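Local atomic coordinates of sulfate transporter sulfate transporter family protein (Wolinella succinogenes, PDB entry 4DGF), a protein that probably carries sulfate or related anions across the membrane as a SulP-family transporter, of which this piece is the cytoplasmic STAS domain. Residues Asp39-Val44 against Trp74-Ser79. Sequence-based numbering, arbitrary orientation.
Sequences DRLKGV and WEFQES. With FMT (formic acid), chain D.
L41 and F76 each set CG anti to the backbone N (chi1 -178° and -174°), which turns the isobutyl group and the phenyl ring toward each other between two helices of the STAS fold. Helix 35-41 ends here against helix 67-83, beside a parallel sheet. The two side chains cross at about a right angle, and CD1 of L41 sits over one face of the F76 ring in a CH-pi contact, 3.9 Å from the centroid and offset toward the rim. CD2 of L41 covers the root of the same ring, 4.0 Å from F76 CB. V44 adds its CB, which comes obliquely to F76 CE1 at 4.1 Å; a type II turn from L41 to V44, with G43 at positive phi, brings it there. F55 meets the phenyl ring edge-to-face, and L87 of strand 86-90 also touches it, tying helix 67-83 to the sheet. An alanine in place of F76 would probably open a gap beneath L41 and V44 and cost F55 this edge-to-face partner. Toward solvent, the long chain of K42 crosses E75 in one of the two conformers modelled for that glutamate, a doubtful contact in which K42 NZ stays 4.4 Å from E75 OE1, too far for a salt bridge. On helix 67-83, S79 OG donates to F76 O at 2.7 Å, tilted from the carbonyl plane. R40 grips a formic acid molecule, probably from the crystallisation liquor, which Y27 and N30 also bind: R40 NE points almost straight at its O1 (2.7 Å, 174°), while R40 NH2 reaches its O2 at 3.0 Å.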
# COMPACT_ATOMS: atom_id res chain seq x y z
N ASP A 39 13.80 2.96 -3.47
CA ASP A 39 14.93 2.99 -2.50
C ASP A 39 14.39 3.27 -1.09
O ASP A 39 14.93 2.79 -0.09
CB ASP A 39 15.90 4.11 -2.86
CG ASP A 39 17.26 3.60 -3.21
OD1 ASP A 39 17.81 2.88 -2.31
OD2 ASP A 39 17.78 3.94 -4.36
N ARG A 40 13.37 4.08 -1.02
CA ARG A 40 12.77 4.43 0.32
C ARG A 40 11.83 3.34 0.89
O ARG A 40 11.86 3.05 2.10
CB ARG A 40 12.02 5.72 0.23
CG ARG A 40 12.94 6.88 -0.02
CD ARG A 40 12.18 8.19 -0.01
NE ARG A 40 11.14 8.40 -1.01
CZ ARG A 40 11.30 9.03 -2.16
NH1 ARG A 40 12.50 9.56 -2.58
NH2 ARG A 40 10.26 9.23 -2.90
N LEU A 41 11.09 2.64 0.04
CA LEU A 41 10.19 1.60 0.53
C LEU A 41 10.96 0.31 0.97
O LEU A 41 10.52 -0.48 1.88
CB LEU A 41 9.13 1.23 -0.52
CG LEU A 41 8.09 0.16 -0.07
CD1 LEU A 41 7.27 0.62 1.18
CD2 LEU A 41 7.19 -0.11 -1.30
N LYS A 42 12.09 0.09 0.28
CA LYS A 42 12.87 -1.15 0.54
C LYS A 42 13.14 -1.32 1.99
O LYS A 42 13.82 -0.51 2.63
CB LYS A 42 14.22 -1.19 -0.20
CG LYS A 42 14.74 -2.65 -0.24
CD LYS A 42 15.97 -2.76 -1.11
CE LYS A 42 16.11 -4.23 -1.46
NZ LYS A 42 17.53 -4.65 -1.53
N GLY A 43 12.74 -2.48 2.50
CA GLY A 43 13.13 -2.85 3.85
C GLY A 43 12.36 -2.15 4.94
O GLY A 43 12.67 -2.33 6.15
N VAL A 44 11.30 -1.40 4.59
CA VAL A 44 10.54 -0.71 5.61
C VAL A 44 9.98 -1.65 6.67
O VAL A 44 10.01 -1.30 7.84
CB VAL A 44 9.40 0.09 4.98
CG1 VAL A 44 8.32 0.41 6.01
CG2 VAL A 44 9.95 1.46 4.41
N TRP A 74 6.78 -5.74 -5.36
CA TRP A 74 6.69 -7.21 -5.22
C TRP A 74 7.47 -7.63 -3.99
O TRP A 74 6.98 -8.52 -3.19
CB TRP A 74 7.41 -8.00 -6.34
CG TRP A 74 6.59 -8.19 -7.57
CD1 TRP A 74 6.79 -7.64 -8.84
CD2 TRP A 74 5.43 -9.02 -7.72
NE1 TRP A 74 5.85 -8.10 -9.72
CE2 TRP A 74 5.00 -8.89 -9.13
CE3 TRP A 74 4.71 -9.88 -6.87
CZ2 TRP A 74 3.89 -9.58 -9.66
CZ3 TRP A 74 3.60 -10.53 -7.40
CH2 TRP A 74 3.20 -10.39 -8.77
N GLU A 75 8.68 -7.10 -3.83
CA GLU A 75 9.47 -7.55 -2.69
C GLU A 75 8.86 -7.01 -1.39
O GLU A 75 8.99 -7.63 -0.35
CB GLU A 75 10.95 -7.19 -2.85
CG GLU A 75 11.26 -5.79 -2.40
CD GLU A 75 12.76 -5.50 -2.28
OE1 GLU A 75 13.47 -6.31 -1.59
OE2 GLU A 75 13.20 -4.45 -2.84
N PHE A 76 8.15 -5.88 -1.44
CA PHE A 76 7.53 -5.41 -0.26
C PHE A 76 6.36 -6.33 0.15
O PHE A 76 6.16 -6.61 1.36
CB PHE A 76 7.05 -3.96 -0.42
CG PHE A 76 6.53 -3.40 0.86
CD1 PHE A 76 7.37 -3.09 1.90
CD2 PHE A 76 5.17 -3.20 1.03
CE1 PHE A 76 6.87 -2.61 3.11
CE2 PHE A 76 4.66 -2.72 2.25
CZ PHE A 76 5.52 -2.47 3.29
N GLN A 77 5.57 -6.73 -0.84
CA GLN A 77 4.46 -7.65 -0.55
C GLN A 77 4.97 -8.99 0.02
O GLN A 77 4.38 -9.51 0.92
CB GLN A 77 3.65 -7.77 -1.87
CG GLN A 77 2.38 -8.55 -1.78
CD GLN A 77 2.55 -10.00 -1.96
OE1 GLN A 77 3.35 -10.44 -2.78
NE2 GLN A 77 1.69 -10.80 -1.27
N GLU A 78 6.11 -9.47 -0.46
CA GLU A 78 6.81 -10.66 0.09
C GLU A 78 7.26 -10.50 1.50
O GLU A 78 7.00 -11.42 2.32
CB GLU A 78 7.97 -11.06 -0.80
CG GLU A 78 7.42 -11.65 -2.10
CD GLU A 78 8.50 -12.31 -2.91
OE1 GLU A 78 9.41 -12.94 -2.28
OE2 GLU A 78 8.46 -12.19 -4.16
N SER A 79 7.83 -9.33 1.83
CA SER A 79 8.13 -8.99 3.19
C SER A 79 6.89 -8.97 4.10
O SER A 79 6.92 -9.43 5.26
CB SER A 79 9.00 -7.71 3.29
OG SER A 79 8.17 -6.56 3.22
C FMT D . 7.68 7.90 -0.54
O1 FMT D . 8.72 7.23 -0.43
O2 FMT D . 7.68 8.69 -1.57